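Local coordinates for toll-like receptor 13 (Mus musculus, PDB 4Z0C), which recognises and binds bacterial 23S ribosomal RNA through its leucine-rich-repeat ectodomain and signals via MYD88 and TRAF6 to activate NF-kappa-B in innate immunity, at residues L112-Q117 / S136-N141; D162-S167 / H183-G188; R65-S70 / N89-K94; S106-L111 / T127-L132. One frame throughout, in Å; residues are numbered along the deposited sequence.

Overall arrangement
All four contacts join neighbouring turns of the leucine-rich-repeat ectodomain. Interactions 3, 1 and 2 follow one another along the solenoid and are variations on one theme, the loop that follows each short parallel strand. The centre of interaction 1 lies about 10 Å from that of interaction 3 and about 10 Å from that of interaction 2. It touches both: Leu112 O lies 2.8 Å from Leu90 N, and Leu137 N 2.8 Å from Asp162 O. Bound RNA meets interactions 1 and 3, whereas the nearest atom of interaction 2, which carries a glycan, is about 9 Å from it. Interaction 4 packs the turns leading into the strands, its nearest atom about 16 Å from the RNA.

Interaction 1: L112-Q117 / S136-N141; sequences LLSHNQ and SLSRNN. With nucleotides of chain C.
Asn116 and Asn140 are successive rungs of the asparagine ladder that ties one leucine-rich repeat to the next. With CG of Asn140 turned anti to its carbonyl carbon (chi1 -84°), the amide lies back over the loop, and ND2 donates across to Leu113 O (3.1 Å, 171° at the hydrogen) and within its own loop to Leu137 O. Both acceptors lie near the amide plane, fixing its rotation. Asn116 ND2 reaches the same Leu113 O, at 3.1 Å, from the opposite face of the carbonyl, so two amides grip one oxygen. Backbone bonds join Leu113 N to Ser136 O (2.8 Å) and His115 N to Ser138 O (2.9 Å), while the hydroxyls Ser114 OG and Ser136 OG pair at 3.0 Å. His115 and Arg139 project together towards the RNA. CZ of Arg139 sits 3.5 Å above the centre of the His115 imidazole, planes 33° apart. His115 NE2 makes a weak bond to O2 of C13 of chain C, and Arg139 NH1 lies against the same oxygen, modelled too close for the length to be trusted. A guanidinium over the imidazole would probably disfavour protonation of His115, whose NE2-H can donate in the neutral form.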
# COMPACT_ATOMS: atom_id res chain seq x y z
N LEU A 112 22.13 -33.79 -5.15
CA LEU A 112 22.49 -32.43 -4.78
C LEU A 112 23.08 -32.40 -3.38
O LEU A 112 22.42 -32.73 -2.39
CB LEU A 112 21.26 -31.51 -4.87
CG LEU A 112 20.53 -31.55 -6.21
CD1 LEU A 112 19.27 -30.70 -6.23
CD2 LEU A 112 21.46 -31.14 -7.32
N LEU A 113 24.35 -32.01 -3.32
CA LEU A 113 25.06 -31.94 -2.05
C LEU A 113 25.61 -30.54 -1.81
O LEU A 113 26.52 -30.35 -1.00
CB LEU A 113 26.21 -32.94 -2.04
CG LEU A 113 25.78 -34.40 -1.88
CD1 LEU A 113 26.91 -35.30 -2.33
CD2 LEU A 113 25.47 -34.64 -0.42
N SER A 114 25.01 -29.56 -2.49
CA SER A 114 25.41 -28.16 -2.38
C SER A 114 25.26 -27.69 -0.95
O SER A 114 24.49 -28.25 -0.19
CB SER A 114 24.54 -27.28 -3.28
OG SER A 114 23.92 -28.07 -4.28
N HIS A 115 26.06 -26.70 -0.58
CA HIS A 115 25.88 -26.00 0.69
C HIS A 115 26.00 -26.93 1.90
O HIS A 115 25.11 -27.03 2.74
CB HIS A 115 24.54 -25.25 0.69
CG HIS A 115 24.40 -24.24 1.78
ND1 HIS A 115 25.30 -24.12 2.82
CD2 HIS A 115 23.46 -23.28 1.99
CE1 HIS A 115 24.91 -23.15 3.63
NE2 HIS A 115 23.81 -22.63 3.15
N ASN A 116 27.13 -27.62 1.97
CA ASN A 116 27.47 -28.41 3.14
C ASN A 116 28.90 -28.04 3.52
O ASN A 116 29.36 -26.98 3.13
CB ASN A 116 27.33 -29.90 2.82
CG ASN A 116 25.90 -30.40 2.92
OD1 ASN A 116 25.40 -30.65 4.02
ND2 ASN A 116 25.23 -30.56 1.78
N GLN A 117 29.61 -28.91 4.24
CA GLN A 117 31.00 -28.64 4.59
C GLN A 117 31.90 -29.82 4.20
O GLN A 117 32.85 -30.14 4.91
CB GLN A 117 31.16 -28.33 6.08
CG GLN A 117 30.21 -27.28 6.63
CD GLN A 117 28.88 -27.88 7.03
OE1 GLN A 117 28.84 -28.94 7.66
NE2 GLN A 117 27.78 -27.19 6.67
N SER A 136 25.88 -32.19 -7.86
CA SER A 136 26.25 -30.86 -7.42
C SER A 136 27.00 -30.89 -6.09
O SER A 136 26.49 -31.39 -5.09
CB SER A 136 25.02 -29.95 -7.32
OG SER A 136 25.40 -28.68 -6.82
N LEU A 137 28.22 -30.35 -6.09
CA LEU A 137 29.00 -30.23 -4.86
C LEU A 137 29.34 -28.75 -4.56
O LEU A 137 30.23 -28.45 -3.75
CB LEU A 137 30.29 -31.05 -4.96
CG LEU A 137 30.25 -32.59 -5.12
CD1 LEU A 137 31.62 -33.06 -5.41
CD2 LEU A 137 29.76 -33.27 -3.88
N SER A 138 28.61 -27.84 -5.19
CA SER A 138 28.85 -26.41 -4.97
C SER A 138 28.70 -26.03 -3.51
O SER A 138 27.95 -26.68 -2.78
CB SER A 138 27.92 -25.53 -5.82
OG SER A 138 26.56 -25.79 -5.55
N ARG A 139 29.43 -25.01 -3.09
CA ARG A 139 29.36 -24.51 -1.72
C ARG A 139 29.74 -25.60 -0.73
O ARG A 139 28.92 -26.06 0.05
CB ARG A 139 27.98 -23.93 -1.42
CG ARG A 139 28.00 -22.83 -0.37
CD ARG A 139 27.35 -21.55 -0.88
NE ARG A 139 26.01 -21.29 -0.35
CZ ARG A 139 25.73 -20.75 0.84
NH1 ARG A 139 24.47 -20.54 1.18
NH2 ARG A 139 26.70 -20.43 1.69
N ASN A 140 31.00 -26.01 -0.78
CA ASN A 140 31.55 -26.95 0.19
C ASN A 140 32.96 -26.55 0.60
O ASN A 140 33.37 -25.42 0.34
CB ASN A 140 31.49 -28.37 -0.37
CG ASN A 140 30.13 -29.02 -0.16
OD1 ASN A 140 29.75 -29.31 0.98
ND2 ASN A 140 29.40 -29.28 -1.25
N ASN A 141 33.69 -27.46 1.24
CA ASN A 141 35.03 -27.17 1.77
C ASN A 141 36.09 -28.08 1.10
O ASN A 141 37.00 -28.59 1.76
CB ASN A 141 35.04 -27.33 3.31
CG ASN A 141 36.27 -26.70 3.98
OD1 ASN A 141 37.06 -26.01 3.34
ND2 ASN A 141 36.44 -26.96 5.28
P C C 13 21.93 -14.28 7.95
OP1 C C 13 22.72 -13.49 8.93
OP2 C C 13 20.93 -13.63 7.06
O5' C C 13 22.93 -14.98 6.94
C5' C C 13 23.81 -16.01 7.37
C4' C C 13 24.29 -16.82 6.20
O4' C C 13 23.39 -17.92 5.93
C3' C C 13 24.36 -16.07 4.88
O3' C C 13 25.49 -15.22 4.77
C2' C C 13 24.35 -17.21 3.86
O2' C C 13 25.64 -17.78 3.76
C1' C C 13 23.41 -18.22 4.54
N1 C C 13 22.03 -18.14 4.01
C2 C C 13 21.70 -18.93 2.90
O2 C C 13 22.57 -19.67 2.43
N3 C C 13 20.45 -18.87 2.39
C4 C C 13 19.54 -18.05 2.93
N4 C C 13 18.32 -18.02 2.39
C5 C C 13 19.85 -17.23 4.05
C6 C C 13 21.09 -17.30 4.56

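Interaction 2: D162-S167 / H183-G188; sequences DLTNNS and HLSFEG. With NAG (2-acetamido-2-deoxy-beta-D-glucopyranose), chain M; NAG (2-acetamido-2-deoxy-beta-D-glucopyranose), chain F; NAG (2-acetamido-2-deoxy-beta-D-glucopyranose), chain N.
Backbone hydrogen bonds dominate the meeting of Asn165 with Glu187 and of Leu163 with Ser185. Asn165 N donates to Glu187 O (2.6 Å, 159° at the hydrogen, in the carbonyl plane), and Leu163 N to Ser185 O at 3.1 Å. Glu187 O also receives a weak bond from Thr164 OG1 (3.3 Å) and a C-H contact from Thr164 CA, so three groups of the 162-167 loop converge on one oxygen. Among packing contacts, the Thr164 and Glu187 side chains run side by side, their CB atoms 3.8 Å apart. Leu163 CD1 comes within 4.1 Å of Phe186 CE1, whose ring also meets Phe145 edge to face. At the sugars, Asn165 ND2 is joined covalently to C1 of the chain M N-acetylglucosamine (1.4 Å), direct evidence of N-glycosylation. Glu187 CG is anti to the backbone N (chi1 174°) and the chain stays extended beyond it, which carries the carboxylate to O6 of the chain F sugar, 3.1 Å from OE1. Within the loops, Ser185 OG accepts from Glu187 N in an ST turn. Asn166 ND2 donates to both Leu163 O and Leu137 O, and Asn189 ND2 to Leu163 O, continuing the asparagine ladder characteristic of the leucine-rich-repeat solenoid.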
# COMPACT_ATOMS: atom_id res chain seq x y z
N ASP A 162 29.35 -30.10 -10.72
CA ASP A 162 29.44 -28.73 -10.26
C ASP A 162 30.25 -28.60 -8.98
O ASP A 162 29.83 -29.07 -7.92
CB ASP A 162 28.06 -28.14 -10.05
CG ASP A 162 28.09 -26.63 -10.02
OD1 ASP A 162 29.13 -26.05 -10.42
OD2 ASP A 162 27.11 -26.00 -9.57
N LEU A 163 31.38 -27.91 -9.07
CA LEU A 163 32.22 -27.64 -7.92
C LEU A 163 32.31 -26.14 -7.62
O LEU A 163 33.25 -25.70 -6.96
CB LEU A 163 33.62 -28.22 -8.15
CG LEU A 163 33.73 -29.75 -8.23
CD1 LEU A 163 35.05 -30.18 -8.88
CD2 LEU A 163 33.63 -30.32 -6.83
N THR A 164 31.32 -25.36 -8.07
CA THR A 164 31.38 -23.92 -7.85
C THR A 164 31.46 -23.57 -6.37
O THR A 164 30.91 -24.28 -5.54
CB THR A 164 30.28 -23.12 -8.59
OG1 THR A 164 30.07 -21.87 -7.93
CG2 THR A 164 29.01 -23.83 -8.57
N ASN A 165 32.21 -22.53 -6.04
CA ASN A 165 32.42 -22.11 -4.65
C ASN A 165 33.01 -23.19 -3.73
O ASN A 165 32.38 -23.61 -2.77
CB ASN A 165 31.13 -21.54 -4.03
CG ASN A 165 30.64 -20.34 -4.78
OD1 ASN A 165 31.41 -19.69 -5.49
ND2 ASN A 165 29.35 -20.03 -4.64
N ASN A 166 34.22 -23.62 -4.06
CA ASN A 166 35.02 -24.47 -3.19
C ASN A 166 36.43 -23.88 -3.09
O ASN A 166 36.64 -22.71 -3.41
CB ASN A 166 35.06 -25.91 -3.72
CG ASN A 166 33.77 -26.67 -3.44
OD1 ASN A 166 33.52 -27.11 -2.32
ND2 ASN A 166 32.96 -26.87 -4.48
N SER A 167 37.40 -24.68 -2.65
CA SER A 167 38.76 -24.21 -2.42
C SER A 167 39.81 -24.96 -3.24
O SER A 167 40.95 -25.15 -2.80
CB SER A 167 39.11 -24.32 -0.94
OG SER A 167 38.36 -23.41 -0.18
N HIS A 183 29.38 -30.98 -18.87
CA HIS A 183 29.47 -29.71 -18.15
C HIS A 183 30.33 -29.83 -16.91
O HIS A 183 30.12 -30.72 -16.07
CB HIS A 183 28.08 -29.22 -17.72
CG HIS A 183 27.18 -28.86 -18.85
ND1 HIS A 183 26.78 -29.76 -19.82
CD2 HIS A 183 26.59 -27.69 -19.17
CE1 HIS A 183 26.00 -29.16 -20.69
NE2 HIS A 183 25.86 -27.90 -20.32
N LEU A 184 31.26 -28.90 -16.76
CA LEU A 184 32.12 -28.89 -15.60
C LEU A 184 32.34 -27.45 -15.14
O LEU A 184 32.58 -26.57 -15.95
CB LEU A 184 33.46 -29.55 -15.95
CG LEU A 184 34.56 -29.58 -14.90
CD1 LEU A 184 34.17 -30.44 -13.71
CD2 LEU A 184 35.87 -30.06 -15.53
N SER A 185 32.25 -27.22 -13.84
CA SER A 185 32.43 -25.87 -13.34
C SER A 185 33.36 -25.77 -12.15
O SER A 185 33.18 -26.47 -11.16
CB SER A 185 31.07 -25.25 -13.00
OG SER A 185 31.26 -23.97 -12.43
N PHE A 186 34.35 -24.88 -12.25
CA PHE A 186 35.23 -24.53 -11.13
C PHE A 186 34.99 -23.10 -10.64
O PHE A 186 35.86 -22.49 -10.01
CB PHE A 186 36.71 -24.66 -11.52
CG PHE A 186 37.13 -26.05 -11.84
CD1 PHE A 186 37.48 -26.94 -10.83
CD2 PHE A 186 37.16 -26.48 -13.16
CE1 PHE A 186 37.86 -28.24 -11.12
CE2 PHE A 186 37.53 -27.78 -13.46
CZ PHE A 186 37.88 -28.66 -12.44
N GLU A 187 33.82 -22.54 -10.95
CA GLU A 187 33.53 -21.16 -10.59
C GLU A 187 33.74 -20.90 -9.10
O GLU A 187 33.32 -21.68 -8.25
CB GLU A 187 32.09 -20.80 -10.98
CG GLU A 187 31.65 -19.42 -10.53
CD GLU A 187 30.15 -19.20 -10.67
OE1 GLU A 187 29.55 -19.80 -11.59
OE2 GLU A 187 29.58 -18.40 -9.88
N GLY A 188 34.42 -19.81 -8.77
CA GLY A 188 34.53 -19.37 -7.40
C GLY A 188 35.43 -20.24 -6.55
O GLY A 188 35.25 -20.36 -5.35
C1 NAG M . 29.02 -18.73 -5.16
C2 NAG M . 27.49 -18.79 -5.13
C3 NAG M . 26.89 -17.44 -5.49
C4 NAG M . 27.43 -16.39 -4.52
C5 NAG M . 28.96 -16.38 -4.55
C6 NAG M . 29.46 -15.47 -3.44
C7 NAG M . 26.59 -21.03 -5.59
C8 NAG M . 26.04 -21.97 -6.63
N2 NAG M . 27.00 -19.82 -6.03
O3 NAG M . 25.48 -17.46 -5.43
O4 NAG M . 26.88 -15.11 -4.79
O5 NAG M . 29.53 -17.68 -4.36
O6 NAG M . 28.65 -15.68 -2.30
O7 NAG M . 26.66 -21.39 -4.41
C1 NAG F . 30.05 -17.22 -16.64
C2 NAG F . 28.67 -16.98 -17.24
C3 NAG F . 27.92 -15.86 -16.50
C4 NAG F . 27.97 -16.12 -15.01
C5 NAG F . 29.45 -16.15 -14.64
C6 NAG F . 29.73 -16.16 -13.15
C7 NAG F . 28.19 -17.34 -19.54
C8 NAG F . 28.27 -16.91 -20.97
N2 NAG F . 28.84 -16.63 -18.63
O3 NAG F . 26.59 -15.77 -16.96
O4 NAG F . 27.25 -15.12 -14.32
O5 NAG F . 29.95 -17.33 -15.23
O6 NAG F . 28.77 -17.00 -12.55
O7 NAG F . 27.53 -18.32 -19.20
C1 NAG N . 26.76 -24.35 -22.43
C2 NAG N . 25.67 -23.53 -21.71
C3 NAG N . 24.56 -23.11 -22.66
C4 NAG N . 25.13 -22.37 -23.85
C5 NAG N . 26.17 -23.25 -24.53
C6 NAG N . 26.76 -22.48 -25.71
C7 NAG N . 25.31 -24.03 -19.37
C8 NAG N . 24.37 -24.63 -18.37
N2 NAG N . 25.05 -24.29 -20.65
O3 NAG N . 23.64 -22.32 -21.95
O4 NAG N . 24.13 -22.03 -24.78
O5 NAG N . 27.18 -23.67 -23.61
O6 NAG N . 27.63 -23.31 -26.44
O7 NAG N . 26.27 -23.35 -19.03

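Interaction 3: R65-S70 / N89-K94; sequences RLEWNS and NLVENK. With NAG (2-acetamido-2-deoxy-beta-D-glucopyranose), chain E; nucleotides of chain C.
Trp68 and Glu92 swing their CG atoms anti to the backbone N, at chi1 -165° and -162°, and therefore run out side by side in the same direction. The indole and carboxylate planes end only 5° apart, with Glu92 OE1 3.9 Å above the Trp68 ring and displaced toward its rim. The same face of Trp68 receives the base of C12 of chain C, whose C4 lies 3.5 Å above the ring plane; His44 stacks on Trp68 as well. N4 of C12 donates nearly straight to Glu92 OE1 (3.2 Å). Glu92 OE2 is 2.7 Å from N3 of C12, so close an approach of two acceptors that a shared proton may be involved. Beneath this site, Trp68 N bonds Val91 O (2.8 Å) and Leu66 N bonds Asn89 O (2.9 Å). Asn89 OD1 accepts from Val91 N (3.0 Å) in an Asx turn, and Asn89 ND2 weakly holds Glu67 OE1 (3.3 Å). Arg65 NE forms a salt bridge with Asp63, and C6 of the chain E sugar lies over one face of the guanidinium. Asn93 ND2 bonds Leu90 O and, weakly, Leu66 O, a rung of the leucine-rich-repeat asparagine ladder, above which Trp68 and Glu92 form part of the RNA-binding site.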
# COMPACT_ATOMS: atom_id res chain seq x y z
N ARG A 65 13.48 -34.80 -0.94
CA ARG A 65 14.17 -33.55 -0.63
C ARG A 65 14.34 -33.36 0.86
O ARG A 65 13.37 -33.27 1.61
CB ARG A 65 13.43 -32.36 -1.23
CG ARG A 65 13.36 -32.39 -2.74
CD ARG A 65 12.50 -31.24 -3.30
NE ARG A 65 12.17 -31.52 -4.69
CZ ARG A 65 11.87 -30.60 -5.61
NH1 ARG A 65 11.82 -29.29 -5.29
NH2 ARG A 65 11.60 -30.99 -6.85
N LEU A 66 15.60 -33.30 1.28
CA LEU A 66 15.96 -33.16 2.67
C LEU A 66 16.73 -31.88 2.85
O LEU A 66 17.56 -31.79 3.76
CB LEU A 66 16.82 -34.33 3.10
CG LEU A 66 16.09 -35.67 3.28
CD1 LEU A 66 17.03 -36.87 3.14
CD2 LEU A 66 15.45 -35.69 4.65
N GLU A 67 16.43 -30.90 2.00
CA GLU A 67 17.12 -29.61 2.01
C GLU A 67 16.95 -28.88 3.33
O GLU A 67 15.89 -28.93 3.95
CB GLU A 67 16.63 -28.73 0.84
CG GLU A 67 17.26 -27.33 0.79
CD GLU A 67 17.14 -26.66 -0.58
OE1 GLU A 67 16.46 -27.18 -1.48
OE2 GLU A 67 17.74 -25.58 -0.75
N TRP A 68 18.00 -28.19 3.78
CA TRP A 68 17.92 -27.35 4.97
C TRP A 68 17.55 -28.16 6.21
O TRP A 68 16.49 -27.96 6.79
CB TRP A 68 16.93 -26.20 4.75
CG TRP A 68 17.02 -25.08 5.76
CD1 TRP A 68 17.87 -24.99 6.82
CD2 TRP A 68 16.21 -23.90 5.79
NE1 TRP A 68 17.64 -23.82 7.51
CE2 TRP A 68 16.63 -23.13 6.89
CE3 TRP A 68 15.17 -23.42 4.98
CZ2 TRP A 68 16.04 -21.92 7.22
CZ3 TRP A 68 14.58 -22.21 5.31
CH2 TRP A 68 15.02 -21.47 6.41
N ASN A 69 18.42 -29.10 6.59
CA ASN A 69 18.28 -29.80 7.85
C ASN A 69 19.61 -29.75 8.59
O ASN A 69 20.40 -28.85 8.33
CB ASN A 69 17.78 -31.23 7.65
CG ASN A 69 16.25 -31.30 7.61
OD1 ASN A 69 15.61 -31.43 8.65
ND2 ASN A 69 15.67 -31.26 6.41
N SER A 70 19.88 -30.66 9.51
CA SER A 70 21.18 -30.65 10.20
C SER A 70 21.88 -31.98 10.05
O SER A 70 22.64 -32.40 10.91
CB SER A 70 21.03 -30.28 11.67
OG SER A 70 20.39 -29.02 11.82
N ASN A 89 17.88 -34.66 -2.83
CA ASN A 89 18.31 -33.32 -2.44
C ASN A 89 18.83 -33.34 -1.00
O ASN A 89 18.09 -33.64 -0.07
CB ASN A 89 17.13 -32.35 -2.59
CG ASN A 89 17.52 -30.90 -2.40
OD1 ASN A 89 18.37 -30.56 -1.58
ND2 ASN A 89 16.86 -30.01 -3.16
N LEU A 90 20.11 -33.01 -0.83
CA LEU A 90 20.74 -33.01 0.48
C LEU A 90 21.36 -31.64 0.74
O LEU A 90 22.23 -31.48 1.60
CB LEU A 90 21.82 -34.10 0.52
CG LEU A 90 21.67 -35.32 1.46
CD1 LEU A 90 20.25 -35.59 1.76
CD2 LEU A 90 22.30 -36.60 0.86
N VAL A 91 20.89 -30.65 -0.01
CA VAL A 91 21.38 -29.27 0.08
C VAL A 91 21.19 -28.67 1.47
O VAL A 91 20.16 -28.89 2.11
CB VAL A 91 20.66 -28.38 -0.96
CG1 VAL A 91 21.11 -26.92 -0.83
CG2 VAL A 91 20.95 -28.90 -2.36
N GLU A 92 22.19 -27.92 1.92
CA GLU A 92 22.16 -27.18 3.18
C GLU A 92 21.97 -28.09 4.39
O GLU A 92 20.93 -28.07 5.05
CB GLU A 92 21.13 -26.03 3.16
CG GLU A 92 21.39 -25.02 4.27
CD GLU A 92 20.48 -23.78 4.26
OE1 GLU A 92 19.67 -23.58 3.32
OE2 GLU A 92 20.61 -23.00 5.23
N ASN A 93 23.00 -28.88 4.68
CA ASN A 93 23.01 -29.70 5.89
C ASN A 93 24.35 -29.57 6.59
O ASN A 93 25.04 -28.59 6.41
CB ASN A 93 22.72 -31.16 5.55
CG ASN A 93 21.26 -31.43 5.32
OD1 ASN A 93 20.49 -31.57 6.26
ND2 ASN A 93 20.86 -31.54 4.05
N LYS A 94 24.73 -30.58 7.36
CA LYS A 94 25.98 -30.50 8.11
C LYS A 94 26.96 -31.61 7.71
O LYS A 94 27.73 -32.11 8.54
CB LYS A 94 25.68 -30.54 9.61
CG LYS A 94 24.89 -29.33 10.10
CD LYS A 94 25.80 -28.13 10.22
CE LYS A 94 25.09 -26.82 9.87
NZ LYS A 94 24.21 -26.31 10.96
C1 NAG E . 8.68 -29.68 -1.79
C2 NAG E . 8.66 -28.24 -2.36
C3 NAG E . 7.69 -28.13 -3.53
C4 NAG E . 8.05 -29.17 -4.58
C5 NAG E . 7.89 -30.51 -3.88
C6 NAG E . 8.05 -31.68 -4.84
C7 NAG E . 9.06 -26.57 -0.63
C8 NAG E . 8.46 -25.48 0.23
N2 NAG E . 8.22 -27.23 -1.43
O3 NAG E . 7.70 -26.83 -4.06
O4 NAG E . 7.20 -29.09 -5.70
O5 NAG E . 8.87 -30.58 -2.86
O6 NAG E . 8.29 -32.87 -4.11
O7 NAG E . 10.25 -26.85 -0.58
P C C 12 16.38 -14.93 6.00
OP1 C C 12 15.46 -13.76 6.03
OP2 C C 12 17.35 -14.95 4.90
O5' C C 12 17.02 -15.05 7.45
C5' C C 12 18.38 -14.88 7.67
C4' C C 12 18.94 -15.95 8.56
O4' C C 12 18.15 -17.16 8.46
C3' C C 12 20.35 -16.36 8.17
O3' C C 12 21.31 -15.51 8.77
C2' C C 12 20.44 -17.81 8.62
O2' C C 12 20.80 -17.89 9.99
C1' C C 12 18.99 -18.29 8.45
N1 C C 12 18.74 -19.04 7.18
C2 C C 12 19.43 -20.20 6.82
O2 C C 12 20.33 -20.64 7.55
N3 C C 12 19.12 -20.82 5.66
C4 C C 12 18.15 -20.35 4.87
N4 C C 12 17.86 -20.99 3.74
C5 C C 12 17.42 -19.18 5.22
C6 C C 12 17.74 -18.58 6.37

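Interaction 4: S106-L111 / T127-L132; sequences SSLKTL and TPLIKL
Leu132 carries much of this contact with Leu108 and Leu111. Leu132 CB passes 3.9 Å from Leu108 O. Chi1 of -165° sets Leu132 CG anti to the backbone N, 4.2 Å from Lys109 O, and the second torsion (chi2 66°) then turns CD1 back onto the 106-111 segment. That methyl does most of the touching: Leu132 CD1 lies 3.6 Å from Lys109 O, 4.0 Å from Leu111 CB and 4.1 Å from Leu108 CD2. Leu108 CD2 in turn meets Leu129 CD2 at 4.0 Å, so one methyl of Leu108 faces both leucines of the type I turn from Leu129 to Leu132. No direct hydrogen bond crosses between the segments. Leu108 O stands near Leu132 N at a poor angle, and a water takes up the polar link instead, donating to Leu108 O (2.8 Å) and accepting from Lys131 N (2.7 Å). At the rim, Lys131 CG and Ile130 CG1 lie against Ser106 O, giving the turn an aliphatic edge over the serine backbone. The leucines belong to the hydrophobic interior of the solenoid. Leu108 and Leu111 both touch Leu88 of strand 87-89, and Leu111 also touches Leu135 of strand 134-136. Backbone bonds of Lys109 to Thr86 on one side and to Lys133 and Tyr134 on the other tie the 106-111 segment, which runs into strand 110-112, between the neighbouring repeats.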
# COMPACT_ATOMS: atom_id res chain seq x y z
N SER A 106 19.76 -47.18 -7.51
CA SER A 106 20.19 -47.64 -8.83
C SER A 106 19.53 -46.88 -9.98
O SER A 106 19.92 -47.04 -11.14
CB SER A 106 20.01 -49.16 -8.99
OG SER A 106 18.66 -49.50 -9.24
N SER A 107 18.55 -46.04 -9.65
CA SER A 107 17.94 -45.16 -10.64
C SER A 107 18.26 -43.66 -10.44
O SER A 107 17.84 -42.83 -11.23
CB SER A 107 16.42 -45.35 -10.65
OG SER A 107 16.06 -46.58 -11.23
N LEU A 108 18.99 -43.33 -9.38
CA LEU A 108 19.29 -41.94 -9.05
C LEU A 108 19.92 -41.20 -10.22
O LEU A 108 21.00 -41.59 -10.67
CB LEU A 108 20.22 -41.85 -7.84
CG LEU A 108 20.23 -40.51 -7.11
CD1 LEU A 108 18.90 -40.34 -6.39
CD2 LEU A 108 21.38 -40.45 -6.15
N LYS A 109 19.25 -40.16 -10.70
CA LYS A 109 19.75 -39.34 -11.81
C LYS A 109 20.43 -38.05 -11.37
O LYS A 109 21.38 -37.60 -12.01
CB LYS A 109 18.63 -39.02 -12.80
CG LYS A 109 18.35 -40.17 -13.73
CD LYS A 109 17.14 -39.91 -14.61
CE LYS A 109 17.34 -38.75 -15.54
NZ LYS A 109 16.04 -38.35 -16.13
N THR A 110 19.94 -37.45 -10.29
CA THR A 110 20.56 -36.23 -9.77
C THR A 110 20.76 -36.25 -8.26
O THR A 110 19.88 -36.66 -7.50
CB THR A 110 19.89 -34.91 -10.28
OG1 THR A 110 19.59 -34.06 -9.16
CG2 THR A 110 18.64 -35.17 -11.07
N LEU A 111 21.96 -35.87 -7.83
CA LEU A 111 22.29 -35.86 -6.42
C LEU A 111 22.81 -34.47 -6.07
O LEU A 111 23.83 -34.03 -6.61
CB LEU A 111 23.35 -36.91 -6.12
CG LEU A 111 23.93 -36.92 -4.71
CD1 LEU A 111 22.86 -37.17 -3.67
CD2 LEU A 111 25.03 -37.97 -4.59
N THR A 127 29.64 -45.86 -6.24
CA THR A 127 29.52 -47.12 -6.99
C THR A 127 28.10 -47.61 -7.35
O THR A 127 27.86 -48.00 -8.50
CB THR A 127 30.31 -48.27 -6.31
OG1 THR A 127 31.69 -47.89 -6.17
CG2 THR A 127 30.23 -49.53 -7.15
N PRO A 128 27.14 -47.56 -6.40
CA PRO A 128 25.78 -47.98 -6.80
C PRO A 128 25.10 -47.01 -7.78
O PRO A 128 24.08 -47.36 -8.36
CB PRO A 128 25.00 -48.00 -5.48
CG PRO A 128 26.03 -48.01 -4.40
CD PRO A 128 27.22 -47.28 -4.95
N LEU A 129 25.67 -45.82 -7.98
CA LEU A 129 25.00 -44.78 -8.75
C LEU A 129 25.20 -44.93 -10.25
O LEU A 129 25.72 -44.04 -10.91
CB LEU A 129 25.44 -43.40 -8.29
CG LEU A 129 25.28 -43.20 -6.79
CD1 LEU A 129 25.66 -41.78 -6.40
CD2 LEU A 129 23.86 -43.55 -6.34
N ILE A 130 24.75 -46.05 -10.80
CA ILE A 130 24.96 -46.38 -12.20
C ILE A 130 24.18 -45.52 -13.20
O ILE A 130 24.41 -45.64 -14.41
CB ILE A 130 24.65 -47.85 -12.48
CG1 ILE A 130 23.24 -48.18 -11.97
CG2 ILE A 130 25.69 -48.76 -11.80
CD1 ILE A 130 22.62 -49.35 -12.65
N LYS A 131 23.27 -44.67 -12.71
CA LYS A 131 22.47 -43.81 -13.58
C LYS A 131 22.70 -42.30 -13.35
O LYS A 131 22.10 -41.47 -14.04
CB LYS A 131 20.98 -44.11 -13.42
CG LYS A 131 20.57 -45.52 -13.81
CD LYS A 131 19.90 -45.54 -15.18
CE LYS A 131 20.00 -46.93 -15.80
NZ LYS A 131 18.69 -47.45 -16.29
N LEU A 132 23.59 -41.98 -12.42
CA LEU A 132 23.80 -40.61 -11.99
C LEU A 132 24.32 -39.74 -13.13
O LEU A 132 25.43 -39.97 -13.64
CB LEU A 132 24.76 -40.57 -10.81
CG LEU A 132 24.73 -39.22 -10.10
CD1 LEU A 132 23.35 -39.09 -9.45
CD2 LEU A 132 25.82 -39.12 -9.05
O HOH W 1 22.13 -44.10 -10.35